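Local atomic coordinates of TodX (Pseudomonas putida, PDB entry 3BS0), a protein that probably carries toluene and related aromatic hydrocarbons across the bacterial outer membrane, as a member of the OmpP1/FadL family of outer-membrane transporters. Residues 21-26 and 284-289; 43-48 and 85-90; 128-133 and 368-373; 399-404 and 419-424. One frame throughout, in Å; residues are numbered along the deposited sequence.

Contact 1. Residues 21-26 and 284-289; sequences SSYYTG and GLAHQF
Ser21, Ser22 and Tyr23 of an irregular N-terminal loop face Gly284 and Ala286 of strand 280-288, each loop residue directing its CB toward the strand. Ser21 points its hydroxyl at the backbone of Gly284, with OG 3.3 Å from Gly284 C. The torsion behind this, chi1 62°, places OG between the backbone N and the carbonyl carbon. Gly284 leaves room for it, since a CB on that residue would run into the oxygen. The hydroxyl finds its real polar partner in Asp298 on the adjoining strand 293-302, while Ser22 OG gives a weak hydrogen bond to Ser21 OG at 3.4 Å. Ser22 OG also passes alongside the strand, 3.9 Å from Leu285 CA.

One step further, Tyr23 CB meets Ala286 CB at 4.1 Å, an apolar touch made by the root of the tyrosine. The methyl lies oblique to the ring, which turns off toward Ala296 and toward Ile12 and Met16 of the N-terminal region. Thr25 OG1 sits 4.2 Å above one ring face, displaced toward the rim. Leu285 points the other way, to the outer surface. With small serine and alanine groups facing inward and leucine outward, the loop lies close against the barrel wall, the arrangement of the N-terminal hatch that plugs the barrel in FadL-family channels.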
loop_
_atom_site.group_PDB
_atom_site.type_symbol
_atom_site.label_atom_id
_atom_site.label_comp_id
_atom_site.label_asym_id
_atom_site.label_seq_id
_atom_site.Cartn_x
_atom_site.Cartn_y
_atom_site.Cartn_z
ATOM N N SER A 21 -15.716 9.634 1.828
ATOM C CA SER A 21 -15.922 10.758 2.739
ATOM C C SER A 21 -17.233 10.815 3.520
ATOM O O SER A 21 -17.266 11.349 4.630
ATOM C CB SER A 21 -15.747 12.082 1.986
ATOM O OG SER A 21 -16.708 12.197 0.955
ATOM N N SER A 22 -18.316 10.269 2.980
ATOM C CA SER A 22 -19.557 10.388 3.725
ATOM C C SER A 22 -20.727 9.460 3.429
ATOM O O SER A 22 -21.863 9.923 3.306
ATOM C CB SER A 22 -20.028 11.828 3.619
ATOM O OG SER A 22 -19.837 12.291 2.288
ATOM N N TYR A 23 -20.462 8.161 3.329
ATOM C CA TYR A 23 -21.527 7.190 3.103
ATOM C C TYR A 23 -21.109 5.844 3.696
ATOM O O TYR A 23 -19.917 5.536 3.732
ATOM C CB TYR A 23 -21.847 7.086 1.606
ATOM C CG TYR A 23 -20.831 6.378 0.747
ATOM C CD1 TYR A 23 -20.943 5.014 0.498
ATOM C CD2 TYR A 23 -19.789 7.082 0.129
ATOM C CE1 TYR A 23 -20.049 4.360 -0.354
ATOM C CE2 TYR A 23 -18.885 6.443 -0.720
ATOM C CZ TYR A 23 -19.020 5.078 -0.959
ATOM O OH TYR A 23 -18.132 4.413 -1.778
ATOM N N TYR A 24 -22.066 5.046 4.172
ATOM C CA TYR A 24 -21.703 3.761 4.766
ATOM C C TYR A 24 -20.705 2.980 3.921
ATOM O O TYR A 24 -20.993 2.551 2.803
ATOM C CB TYR A 24 -22.913 2.870 5.060
ATOM C CG TYR A 24 -22.541 1.775 6.050
ATOM C CD1 TYR A 24 -21.858 2.092 7.236
ATOM C CD2 TYR A 24 -22.809 0.431 5.792
ATOM C CE1 TYR A 24 -21.445 1.100 8.126
ATOM C CE2 TYR A 24 -22.400 -0.571 6.690
ATOM C CZ TYR A 24 -21.713 -0.221 7.848
ATOM O OH TYR A 24 -21.254 -1.178 8.725
ATOM N N THR A 25 -19.523 2.803 4.494
ATOM C CA THR A 25 -18.433 2.106 3.847
ATOM C C THR A 25 -18.194 0.767 4.551
ATOM O O THR A 25 -17.486 -0.096 4.053
ATOM C CB THR A 25 -17.180 3.014 3.879
ATOM O OG1 THR A 25 -17.078 3.706 2.626
ATOM C CG2 THR A 25 -15.909 2.214 4.163
ATOM N N GLY A 26 -18.814 0.595 5.709
ATOM C CA GLY A 26 -18.650 -0.645 6.432
ATOM C C GLY A 26 -17.642 -0.474 7.536
ATOM O O GLY A 26 -17.245 0.650 7.838
ATOM N N GLY A 284 -15.467 15.474 0.395
ATOM C CA GLY A 284 -16.352 14.857 -0.577
ATOM C C GLY A 284 -17.845 14.986 -0.305
ATOM O O GLY A 284 -18.274 15.640 0.653
ATOM N N LEU A 285 -18.641 14.352 -1.162
ATOM C CA LEU A 285 -20.089 14.392 -1.024
ATOM C C LEU A 285 -20.772 13.251 -1.761
ATOM O O LEU A 285 -20.381 12.892 -2.871
ATOM C CB LEU A 285 -20.642 15.727 -1.543
ATOM C CG LEU A 285 -20.442 16.082 -3.019
ATOM C CD1 LEU A 285 -21.764 16.527 -3.625
ATOM C CD2 LEU A 285 -19.393 17.181 -3.149
ATOM N N ALA A 286 -21.802 12.691 -1.131
ATOM C CA ALA A 286 -22.576 11.602 -1.714
ATOM C C ALA A 286 -24.000 12.111 -1.955
ATOM O O ALA A 286 -24.517 12.911 -1.174
ATOM C CB ALA A 286 -22.594 10.409 -0.763
ATOM N N HIS A 287 -24.625 11.661 -3.038
ATOM C CA HIS A 287 -25.982 12.086 -3.360
ATOM C C HIS A 287 -26.835 10.994 -3.999
ATOM O O HIS A 287 -26.375 10.247 -4.864
ATOM C CB HIS A 287 -25.952 13.310 -4.282
ATOM C CG HIS A 287 -27.303 13.716 -4.793
ATOM N ND1 HIS A 287 -27.776 13.343 -6.035
ATOM C CD2 HIS A 287 -28.303 14.418 -4.208
ATOM C CE1 HIS A 287 -29.008 13.794 -6.189
ATOM N NE2 HIS A 287 -29.351 14.449 -5.094
ATOM N N GLN A 288 -28.090 10.913 -3.564
ATOM C CA GLN A 288 -29.033 9.931 -4.090
ATOM C C GLN A 288 -30.028 10.640 -5.010
ATOM O O GLN A 288 -30.643 11.632 -4.622
ATOM C CB GLN A 288 -29.764 9.243 -2.932
ATOM C CG GLN A 288 -30.759 8.170 -3.351
ATOM C CD GLN A 288 -31.263 7.356 -2.174
ATOM O OE1 GLN A 288 -31.696 7.910 -1.165
ATOM N NE2 GLN A 288 -31.207 6.033 -2.299
ATOM N N PHE A 289 -30.168 10.140 -6.233
ATOM C CA PHE A 289 -31.080 10.742 -7.201
ATOM C C PHE A 289 -32.493 10.177 -7.085
ATOM O O PHE A 289 -33.422 10.864 -6.652
ATOM C CB PHE A 289 -30.572 10.517 -8.629
ATOM C CG PHE A 289 -29.207 11.081 -8.891
ATOM C CD1 PHE A 289 -28.074 10.438 -8.418
ATOM C CD2 PHE A 289 -29.055 12.262 -9.612
ATOM C CE1 PHE A 289 -26.806 10.964 -8.660
ATOM C CE2 PHE A 289 -27.793 12.797 -9.859
ATOM C CZ PHE A 289 -26.666 12.146 -9.381
#

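Contact 2. Residues 43-48 and 85-90; sequences GNQFEL and SYVAQL
Neighbouring antiparallel strands of the barrel wall meet where Gln45 pairs with Val87 and Glu47 with Ser85, both hydrogen-bonded pairs, with Phe46 facing Tyr86 as the non-hydrogen-bonded pair between them. The backbone bonds include Gln45 N to Val87 O at 2.7 Å and Val87 N to Gln45 O at 2.9 Å. Beyond the Gln45-Val87 pair a side chain takes over: Gln89, extended from a CG anti to its backbone N (chi1 170°), brings OE1 to Gly43 N at 3.1 Å. The N-H...O angle is nearly straight at 170°, yet the donor stands well above the carbonyl plane.

The Tyr86 ring reaches across to the first strand. Phe46 CB lies in its plane at the edge, 4.0 Å from CD1, and Asn44 CB comes within 3.6 Å of CZ, the Asn44 amide plane turned 59° from the ring. Replacing Tyr86 by an alanine would probably open a gap beside Phe46 and leave Asn44 freer to turn. On the other face Gln45, bent at its second torsion, lays OE1 against Val87 CG1 at 3.6 Å, and Glu47 CB sits 3.5 Å from Ser85 OG.

Ser85 OG, the Glu47 carboxylate and the main-chain O of Gln45 share a partner in the N-terminal region, Asn27. It gives ND2 to both Ser85 OG and Gln45 O, and its backbone N to Glu47 OE2. The chemistry thus implies two tasks, with regular backbone bonds joining the strands and inward polar groups holding the preceding loop to the wall.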
loop_
_atom_site.group_PDB
_atom_site.type_symbol
_atom_site.label_atom_id
_atom_site.label_comp_id
_atom_site.label_asym_id
_atom_site.label_seq_id
_atom_site.Cartn_x
_atom_site.Cartn_y
_atom_site.Cartn_z
ATOM N N GLY A 43 -27.557 -2.159 15.380
ATOM C CA GLY A 43 -26.894 -3.379 15.783
ATOM C C GLY A 43 -25.380 -3.347 15.794
ATOM O O GLY A 43 -24.756 -2.291 15.825
ATOM N N ASN A 44 -24.791 -4.535 15.777
ATOM C CA ASN A 44 -23.347 -4.683 15.794
ATOM C C ASN A 44 -22.946 -5.323 14.482
ATOM O O ASN A 44 -23.670 -6.165 13.957
ATOM C CB ASN A 44 -22.944 -5.551 16.984
ATOM C CG ASN A 44 -23.457 -4.994 18.301
ATOM O OD1 ASN A 44 -23.789 -5.749 19.216
ATOM N ND2 ASN A 44 -23.521 -3.666 18.406
ATOM N N GLN A 45 -21.799 -4.924 13.942
ATOM C CA GLN A 45 -21.379 -5.454 12.655
ATOM C C GLN A 45 -20.087 -6.230 12.671
ATOM O O GLN A 45 -19.039 -5.690 12.966
ATOM C CB GLN A 45 -21.249 -4.321 11.631
ATOM C CG GLN A 45 -22.549 -3.602 11.218
ATOM C CD GLN A 45 -23.037 -2.579 12.232
ATOM O OE1 GLN A 45 -22.250 -1.855 12.834
ATOM N NE2 GLN A 45 -24.353 -2.507 12.412
ATOM N N PHE A 46 -20.154 -7.510 12.346
ATOM C CA PHE A 46 -18.948 -8.311 12.287
ATOM C C PHE A 46 -18.522 -8.370 10.818
ATOM O O PHE A 46 -19.352 -8.672 9.954
ATOM C CB PHE A 46 -19.199 -9.730 12.804
ATOM C CG PHE A 46 -18.047 -10.647 12.562
ATOM C CD1 PHE A 46 -16.952 -10.644 13.412
ATOM C CD2 PHE A 46 -18.008 -11.440 11.425
ATOM C CE1 PHE A 46 -15.835 -11.409 13.137
ATOM C CE2 PHE A 46 -16.895 -12.207 11.143
ATOM C CZ PHE A 46 -15.803 -12.187 12.005
ATOM N N GLU A 47 -17.252 -8.085 10.524
ATOM C CA GLU A 47 -16.793 -8.120 9.127
ATOM C C GLU A 47 -15.552 -8.962 8.856
ATOM O O GLU A 47 -14.558 -8.886 9.575
ATOM C CB GLU A 47 -16.575 -6.701 8.582
ATOM C CG GLU A 47 -17.776 -6.148 7.804
ATOM C CD GLU A 47 -17.483 -4.809 7.119
ATOM O OE1 GLU A 47 -16.502 -4.735 6.345
ATOM O OE2 GLU A 47 -18.237 -3.836 7.349
ATOM N N LEU A 48 -15.634 -9.760 7.792
ATOM C CA LEU A 48 -14.567 -10.663 7.381
ATOM C C LEU A 48 -14.279 -10.570 5.898
ATOM O O LEU A 48 -15.179 -10.757 5.073
ATOM C CB LEU A 48 -14.947 -12.101 7.729
ATOM C CG LEU A 48 -14.196 -12.625 8.947
ATOM C CD1 LEU A 48 -14.829 -13.913 9.427
ATOM C CD2 LEU A 48 -12.726 -12.845 8.567
ATOM N N SER A 85 -12.915 -7.401 11.667
ATOM C CA SER A 85 -13.310 -6.200 12.390
ATOM C C SER A 85 -14.715 -6.313 12.928
ATOM O O SER A 85 -15.575 -7.008 12.359
ATOM C CB SER A 85 -13.197 -4.960 11.496
ATOM O OG SER A 85 -14.150 -4.974 10.448
ATOM N N TYR A 86 -14.935 -5.622 14.037
ATOM C CA TYR A 86 -16.228 -5.617 14.696
ATOM C C TYR A 86 -16.582 -4.201 15.142
ATOM O O TYR A 86 -15.752 -3.485 15.706
ATOM C CB TYR A 86 -16.178 -6.547 15.909
ATOM C CG TYR A 86 -17.497 -6.750 16.601
ATOM C CD1 TYR A 86 -18.479 -7.562 16.046
ATOM C CD2 TYR A 86 -17.757 -6.144 17.829
ATOM C CE1 TYR A 86 -19.691 -7.774 16.702
ATOM C CE2 TYR A 86 -18.963 -6.343 18.497
ATOM C CZ TYR A 86 -19.925 -7.160 17.936
ATOM O OH TYR A 86 -21.111 -7.382 18.617
ATOM N N VAL A 87 -17.817 -3.803 14.875
ATOM C CA VAL A 87 -18.305 -2.494 15.264
ATOM C C VAL A 87 -19.534 -2.671 16.145
ATOM O O VAL A 87 -20.467 -3.393 15.796
ATOM C CB VAL A 87 -18.660 -1.659 14.035
ATOM C CG1 VAL A 87 -19.434 -0.413 14.463
ATOM C CG2 VAL A 87 -17.383 -1.269 13.298
ATOM N N ALA A 88 -19.530 -1.999 17.291
ATOM C CA ALA A 88 -20.634 -2.102 18.251
ATOM C C ALA A 88 -21.386 -0.794 18.452
ATOM O O ALA A 88 -20.786 0.284 18.491
ATOM C CB ALA A 88 -20.097 -2.600 19.595
ATOM N N GLN A 89 -22.705 -0.894 18.589
ATOM C CA GLN A 89 -23.545 0.288 18.798
ATOM C C GLN A 89 -24.021 0.446 20.236
ATOM O O GLN A 89 -24.758 -0.384 20.742
ATOM C CB GLN A 89 -24.772 0.249 17.889
ATOM C CG GLN A 89 -25.804 1.320 18.214
ATOM C CD GLN A 89 -26.989 1.318 17.258
ATOM O OE1 GLN A 89 -27.713 0.327 17.143
ATOM N NE2 GLN A 89 -27.186 2.428 16.560
ATOM N N LEU A 90 -23.579 1.509 20.895
ATOM C CA LEU A 90 -24.002 1.806 22.258
ATOM C C LEU A 90 -24.767 3.115 22.147
ATOM O O LEU A 90 -24.170 4.186 22.190
ATOM C CB LEU A 90 -22.805 2.009 23.188
ATOM C CG LEU A 90 -21.952 0.856 23.734
ATOM C CD1 LEU A 90 -20.936 1.441 24.737
ATOM C CD2 LEU A 90 -22.827 -0.190 24.422
#

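Contact 3. Residues 128-133 and 368-373; sequences NSSRLI and PVIPAY
Val369 presents both of its methyl branches to the strand residues Asn128, Ser129 and Ser130, and about half of the buried surface here is its own. With CG1 anti to the backbone N, though twisted to chi1 151°, that branch lies 3.4 Å from Ser129 O. The second branch, CG2, comes alongside the backbone a little earlier, 3.8 Å from Ser129 N and 4.0 Å from Asn128 C. The valine therefore straddles the start of strand 129-143, one methyl beside a carbonyl and the other beside an amide.

Ser130 directs its CB toward the loop, and OG gives a weak hydrogen bond to Val369 O at 2.9 Å; the modelled place of that hydroxyl oxygen is less sure, so the bond remains doubtful. Ile370 leaves its backbone at an angle, and with chi1 -71° and chi2 73° the bent chain brings CD1 near the Ser130 side chain. A glycine in place of Val369 would probably open a gap against Ser129 and leave the loop less firmly seated on the strand. A bound detergent molecule, C8E, lies about 4 Å from the Ile370 side chain, and C8E also touches Leu132.

Around the contact, Val369 also packs on Leu164 of strand 151-169, while Ser130 is bonded through its backbone to Thr107 of strand 93-108. Tyr109 OH holds Pro368 O, and Pro368 and Pro371 rest on Val59 and Ile57 of strand 44-60, so the loop between strands 348-356 and 376-385 touches several wall strands.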
loop_
_atom_site.group_PDB
_atom_site.type_symbol
_atom_site.label_atom_id
_atom_site.label_comp_id
_atom_site.label_asym_id
_atom_site.label_seq_id
_atom_site.Cartn_x
_atom_site.Cartn_y
_atom_site.Cartn_z
ATOM N N ASN A 128 15.335 -11.313 -7.637
ATOM C CA ASN A 128 15.066 -9.886 -7.707
ATOM C C ASN A 128 13.588 -9.796 -7.372
ATOM O O ASN A 128 12.726 -10.066 -8.201
ATOM C CB ASN A 128 15.344 -9.369 -9.110
ATOM C CG ASN A 128 16.674 -8.663 -9.210
ATOM O OD1 ASN A 128 16.789 -7.474 -8.889
ATOM N ND2 ASN A 128 17.696 -9.392 -9.643
ATOM N N SER A 129 13.291 -9.435 -6.137
ATOM C CA SER A 129 11.915 -9.387 -5.724
ATOM C C SER A 129 11.650 -8.357 -4.640
ATOM O O SER A 129 12.568 -7.747 -4.097
ATOM C CB SER A 129 11.478 -10.777 -5.259
ATOM O OG SER A 129 12.304 -11.252 -4.206
ATOM N N SER A 130 10.376 -8.197 -4.313
ATOM C CA SER A 130 9.981 -7.208 -3.351
ATOM C C SER A 130 8.692 -7.618 -2.675
ATOM O O SER A 130 7.901 -8.348 -3.245
ATOM C CB SER A 130 9.746 -5.899 -4.088
ATOM O OG SER A 130 10.449 -4.847 -3.489
ATOM N N ARG A 131 8.486 -7.132 -1.458
ATOM C CA ARG A 131 7.258 -7.402 -0.736
ATOM C C ARG A 131 7.136 -6.521 0.484
ATOM O O ARG A 131 7.966 -6.594 1.385
ATOM C CB ARG A 131 7.171 -8.849 -0.283
ATOM C CG ARG A 131 5.974 -9.089 0.615
ATOM C CD ARG A 131 4.816 -9.710 -0.122
ATOM N NE ARG A 131 5.016 -11.145 -0.300
ATOM C CZ ARG A 131 5.325 -11.990 0.685
ATOM N NH1 ARG A 131 5.477 -11.544 1.931
ATOM N NH2 ARG A 131 5.480 -13.284 0.428
ATOM N N LEU A 132 6.105 -5.687 0.515
ATOM C CA LEU A 132 5.886 -4.829 1.661
ATOM C C LEU A 132 4.538 -5.228 2.230
ATOM O O LEU A 132 3.558 -5.347 1.494
ATOM C CB LEU A 132 5.853 -3.365 1.253
ATOM C CG LEU A 132 5.733 -2.415 2.445
ATOM C CD1 LEU A 132 7.097 -2.190 3.081
ATOM C CD2 LEU A 132 5.184 -1.113 1.981
ATOM N N ILE A 133 4.494 -5.470 3.535
ATOM C CA ILE A 133 3.250 -5.857 4.176
ATOM C C ILE A 133 2.989 -4.898 5.322
ATOM O O ILE A 133 3.876 -4.610 6.126
ATOM C CB ILE A 133 3.318 -7.290 4.677
ATOM C CG1 ILE A 133 3.783 -8.186 3.540
ATOM C CG2 ILE A 133 1.936 -7.746 5.122
ATOM C CD1 ILE A 133 3.865 -9.645 3.883
ATOM N N PRO A 368 12.837 -1.449 -11.032
ATOM C CA PRO A 368 11.889 -2.556 -11.174
ATOM C C PRO A 368 11.337 -3.289 -9.946
ATOM O O PRO A 368 10.288 -3.939 -10.024
ATOM C CB PRO A 368 12.613 -3.504 -12.130
ATOM C CG PRO A 368 14.044 -3.119 -12.023
ATOM C CD PRO A 368 13.972 -1.639 -11.946
ATOM N N VAL A 369 12.018 -3.207 -8.814
ATOM C CA VAL A 369 11.534 -3.911 -7.626
ATOM C C VAL A 369 10.606 -3.048 -6.772
ATOM O O VAL A 369 9.818 -3.574 -5.998
ATOM C CB VAL A 369 12.735 -4.482 -6.825
ATOM C CG1 VAL A 369 12.440 -4.571 -5.365
ATOM C CG2 VAL A 369 13.052 -5.836 -7.345
ATOM N N ILE A 370 10.702 -1.727 -6.917
ATOM C CA ILE A 370 9.815 -0.813 -6.204
ATOM C C ILE A 370 9.115 0.020 -7.255
ATOM O O ILE A 370 9.579 1.102 -7.606
ATOM C CB ILE A 370 10.546 0.168 -5.254
ATOM C CG1 ILE A 370 11.105 -0.570 -4.029
ATOM C CG2 ILE A 370 9.551 1.244 -4.771
ATOM C CD1 ILE A 370 12.308 -1.437 -4.309
ATOM N N PRO A 371 7.986 -0.476 -7.780
ATOM C CA PRO A 371 7.240 0.259 -8.808
ATOM C C PRO A 371 6.501 1.478 -8.232
ATOM O O PRO A 371 6.034 1.446 -7.093
ATOM C CB PRO A 371 6.268 -0.794 -9.354
ATOM C CG PRO A 371 6.813 -2.131 -8.845
ATOM C CD PRO A 371 7.341 -1.768 -7.497
ATOM N N ALA A 372 6.399 2.547 -9.020
ATOM C CA ALA A 372 5.699 3.758 -8.584
ATOM C C ALA A 372 4.207 3.438 -8.605
ATOM O O ALA A 372 3.791 2.550 -9.351
ATOM C CB ALA A 372 6.000 4.909 -9.537
ATOM N N TYR A 373 3.402 4.145 -7.806
ATOM C CA TYR A 373 1.964 3.883 -7.776
ATOM C C TYR A 373 1.321 4.278 -9.097
ATOM O O TYR A 373 1.833 5.129 -9.822
ATOM C CB TYR A 373 1.274 4.612 -6.604
ATOM C CG TYR A 373 1.324 6.132 -6.636
ATOM C CD1 TYR A 373 0.664 6.857 -7.632
ATOM C CD2 TYR A 373 2.054 6.847 -5.679
ATOM C CE1 TYR A 373 0.736 8.250 -7.679
ATOM C CE2 TYR A 373 2.131 8.240 -5.716
ATOM C CZ TYR A 373 1.473 8.934 -6.720
ATOM O OH TYR A 373 1.571 10.309 -6.780
#

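Contact 4. Residues 399-404 and 419-424; sequences GLRERV and SHSQIN
His420 O is approached by two groups of the facing strand: Glu402 N gives it a hydrogen bond at 3.2 Å, and Arg401 CA makes a CA-H...O contact at 3.3 Å. The amide stands 40° out of the carbonyl plane. This doubly approached oxygen lies in the beta hairpin of strands 390-405 and 417-433, at a beta bulge where the register slips by one residue between Gly399 and Glu402. Within the same pair, His420 N returns a bond to Glu402 O at 3.2 Å.

Arg401, within the bulge, carries the side-chain part of the contact. Its CG is anti to the backbone N (chi1 164°), and the chain bends at chi3, -73°, so that the guanidinium lies across strand 419-424. One face looks onto Ser421 N, 3.6 Å from the plane and offset toward the rim. The close approach of NH1 to the Ser419 side chain is doubtful as modelled, and the Ser419 hydroxyl instead bonds Lys58 O. NE passes 3.4 Å from Ser421 CB.

The charge is met by Asp56 of strand 44-60, which forms a salt bridge with NH2 and is likely to fix how the guanidinium is turned. On the opposite face of the hairpin, Glu402 OE1 accepts the backbone N-H of Lys375. On the other side of the bulge Gly399 and Gln422 form a hydrogen-bonded pair: Gln422 N reaches Gly399 O at 3.1 Å, in the carbonyl plane and on a lone pair.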
loop_
_atom_site.group_PDB
_atom_site.type_symbol
_atom_site.label_atom_id
_atom_site.label_comp_id
_atom_site.label_asym_id
_atom_site.label_seq_id
_atom_site.Cartn_x
_atom_site.Cartn_y
_atom_site.Cartn_z
ATOM N N GLY A 399 -5.811 -0.858 -11.792
ATOM C CA GLY A 399 -4.883 0.251 -11.826
ATOM C C GLY A 399 -4.430 0.340 -13.265
ATOM O O GLY A 399 -3.684 -0.513 -13.734
ATOM N N LEU A 400 -4.905 1.355 -13.977
ATOM C CA LEU A 400 -4.550 1.533 -15.382
ATOM C C LEU A 400 -3.052 1.417 -15.637
ATOM O O LEU A 400 -2.221 1.954 -14.892
ATOM C CB LEU A 400 -5.085 2.872 -15.893
ATOM C CG LEU A 400 -6.615 2.900 -15.869
ATOM C CD1 LEU A 400 -7.105 4.232 -16.382
ATOM C CD2 LEU A 400 -7.174 1.763 -16.727
ATOM N N ARG A 401 -2.730 0.698 -16.705
ATOM C CA ARG A 401 -1.357 0.439 -17.103
ATOM C C ARG A 401 -0.648 1.614 -17.756
ATOM O O ARG A 401 -1.121 2.155 -18.748
ATOM C CB ARG A 401 -1.330 -0.764 -18.048
ATOM C CG ARG A 401 -0.047 -0.933 -18.846
ATOM C CD ARG A 401 -0.041 -2.279 -19.543
ATOM N NE ARG A 401 0.186 -3.390 -18.613
ATOM C CZ ARG A 401 1.379 -3.924 -18.360
ATOM N NH1 ARG A 401 2.464 -3.456 -18.967
ATOM N NH2 ARG A 401 1.493 -4.928 -17.502
ATOM N N GLU A 402 0.492 2.006 -17.206
ATOM C CA GLU A 402 1.235 3.100 -17.798
ATOM C C GLU A 402 2.663 2.669 -18.129
ATOM O O GLU A 402 3.276 1.906 -17.384
ATOM C CB GLU A 402 1.228 4.309 -16.865
ATOM C CG GLU A 402 1.724 4.040 -15.466
ATOM C CD GLU A 402 1.429 5.191 -14.521
ATOM O OE1 GLU A 402 0.236 5.413 -14.166
ATOM O OE2 GLU A 402 2.404 5.876 -14.141
ATOM N N ARG A 403 3.159 3.133 -19.275
ATOM C CA ARG A 403 4.517 2.829 -19.735
ATOM C C ARG A 403 5.429 3.920 -19.181
ATOM O O ARG A 403 4.945 4.927 -18.680
ATOM C CB ARG A 403 4.583 2.810 -21.274
ATOM C CG ARG A 403 4.252 1.456 -21.962
ATOM C CD ARG A 403 2.769 1.066 -21.882
ATOM N NE ARG A 403 2.328 0.254 -23.026
ATOM C CZ ARG A 403 1.053 -0.054 -23.279
ATOM N NH1 ARG A 403 0.093 0.375 -22.469
ATOM N NH2 ARG A 403 0.732 -0.767 -24.352
ATOM N N VAL A 404 6.740 3.734 -19.264
ATOM C CA VAL A 404 7.662 4.736 -18.733
ATOM C C VAL A 404 9.118 4.236 -18.706
ATOM O O VAL A 404 9.431 3.249 -18.041
ATOM C CB VAL A 404 7.216 5.148 -17.296
ATOM C CG1 VAL A 404 7.230 3.935 -16.383
ATOM C CG2 VAL A 404 8.093 6.262 -16.757
ATOM N N SER A 419 6.601 -1.288 -18.000
ATOM C CA SER A 419 5.166 -1.234 -18.266
ATOM C C SER A 419 4.532 -1.869 -17.038
ATOM O O SER A 419 4.877 -2.990 -16.657
ATOM C CB SER A 419 4.828 -2.010 -19.542
ATOM O OG SER A 419 5.484 -3.266 -19.572
ATOM N N HIS A 420 3.594 -1.162 -16.425
ATOM C CA HIS A 420 3.006 -1.653 -15.186
ATOM C C HIS A 420 1.511 -1.396 -14.971
ATOM O O HIS A 420 1.050 -0.251 -15.003
ATOM C CB HIS A 420 3.859 -1.059 -14.042
ATOM C CG HIS A 420 3.229 -1.118 -12.697
ATOM N ND1 HIS A 420 2.541 -2.221 -12.241
ATOM C CD2 HIS A 420 3.208 -0.218 -11.690
ATOM C CE1 HIS A 420 2.120 -1.996 -11.011
ATOM N NE2 HIS A 420 2.513 -0.788 -10.651
ATOM N N SER A 421 0.764 -2.476 -14.750
ATOM C CA SER A 421 -0.678 -2.388 -14.501
ATOM C C SER A 421 -0.994 -3.198 -13.250
ATOM O O SER A 421 -0.149 -3.957 -12.770
ATOM C CB SER A 421 -1.483 -2.930 -15.696
ATOM O OG SER A 421 -1.531 -4.346 -15.716
ATOM N N GLN A 422 -2.204 -3.058 -12.724
ATOM C CA GLN A 422 -2.554 -3.782 -11.508
ATOM C C GLN A 422 -4.046 -3.948 -11.256
ATOM O O GLN A 422 -4.787 -2.984 -11.335
ATOM C CB GLN A 422 -1.935 -3.063 -10.321
ATOM C CG GLN A 422 -2.009 -3.817 -9.033
ATOM C CD GLN A 422 -1.911 -2.900 -7.829
ATOM O OE1 GLN A 422 -2.882 -2.215 -7.466
ATOM N NE2 GLN A 422 -0.734 -2.868 -7.209
ATOM N N ILE A 423 -4.465 -5.174 -10.937
ATOM C CA ILE A 423 -5.866 -5.515 -10.628
ATOM C C ILE A 423 -6.062 -5.650 -9.109
ATOM O O ILE A 423 -5.115 -5.912 -8.373
ATOM C CB ILE A 423 -6.274 -6.865 -11.280
ATOM C CG1 ILE A 423 -6.327 -6.729 -12.808
ATOM C CG2 ILE A 423 -7.613 -7.315 -10.758
ATOM C CD1 ILE A 423 -6.477 -8.060 -13.542
ATOM N N ASN A 424 -7.298 -5.488 -8.641
ATOM C CA ASN A 424 -7.586 -5.588 -7.214
ATOM C C ASN A 424 -8.927 -6.200 -6.833
ATOM O O ASN A 424 -9.979 -5.667 -7.167
ATOM C CB ASN A 424 -7.474 -4.216 -6.571
ATOM C CG ASN A 424 -6.183 -4.048 -5.827
ATOM O OD1 ASN A 424 -5.097 -4.225 -6.395
ATOM N ND2 ASN A 424 -6.283 -3.711 -4.539
#

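In the fold
From the N terminus, the loop 21-26 is met by strand 280-288 in contact 1, closing a loop of 257 residues between the two segments. Contact 2 nests inside it, pairing strands 44-60 and 80-90, and the two contacts touch where Gly26 and Tyr24 pack on Gln45 and Glu47. Contact 3 starts within that same loop but ends beyond it, at 368-373, so it crosses contact 1. Contact 4 follows in series as a local hairpin. Its His420 packs on Pro371 and Ala372 of contact 3. Strand 417-433 then pairs with 44-60, joining the last strand of the wall to the strand of contact 2.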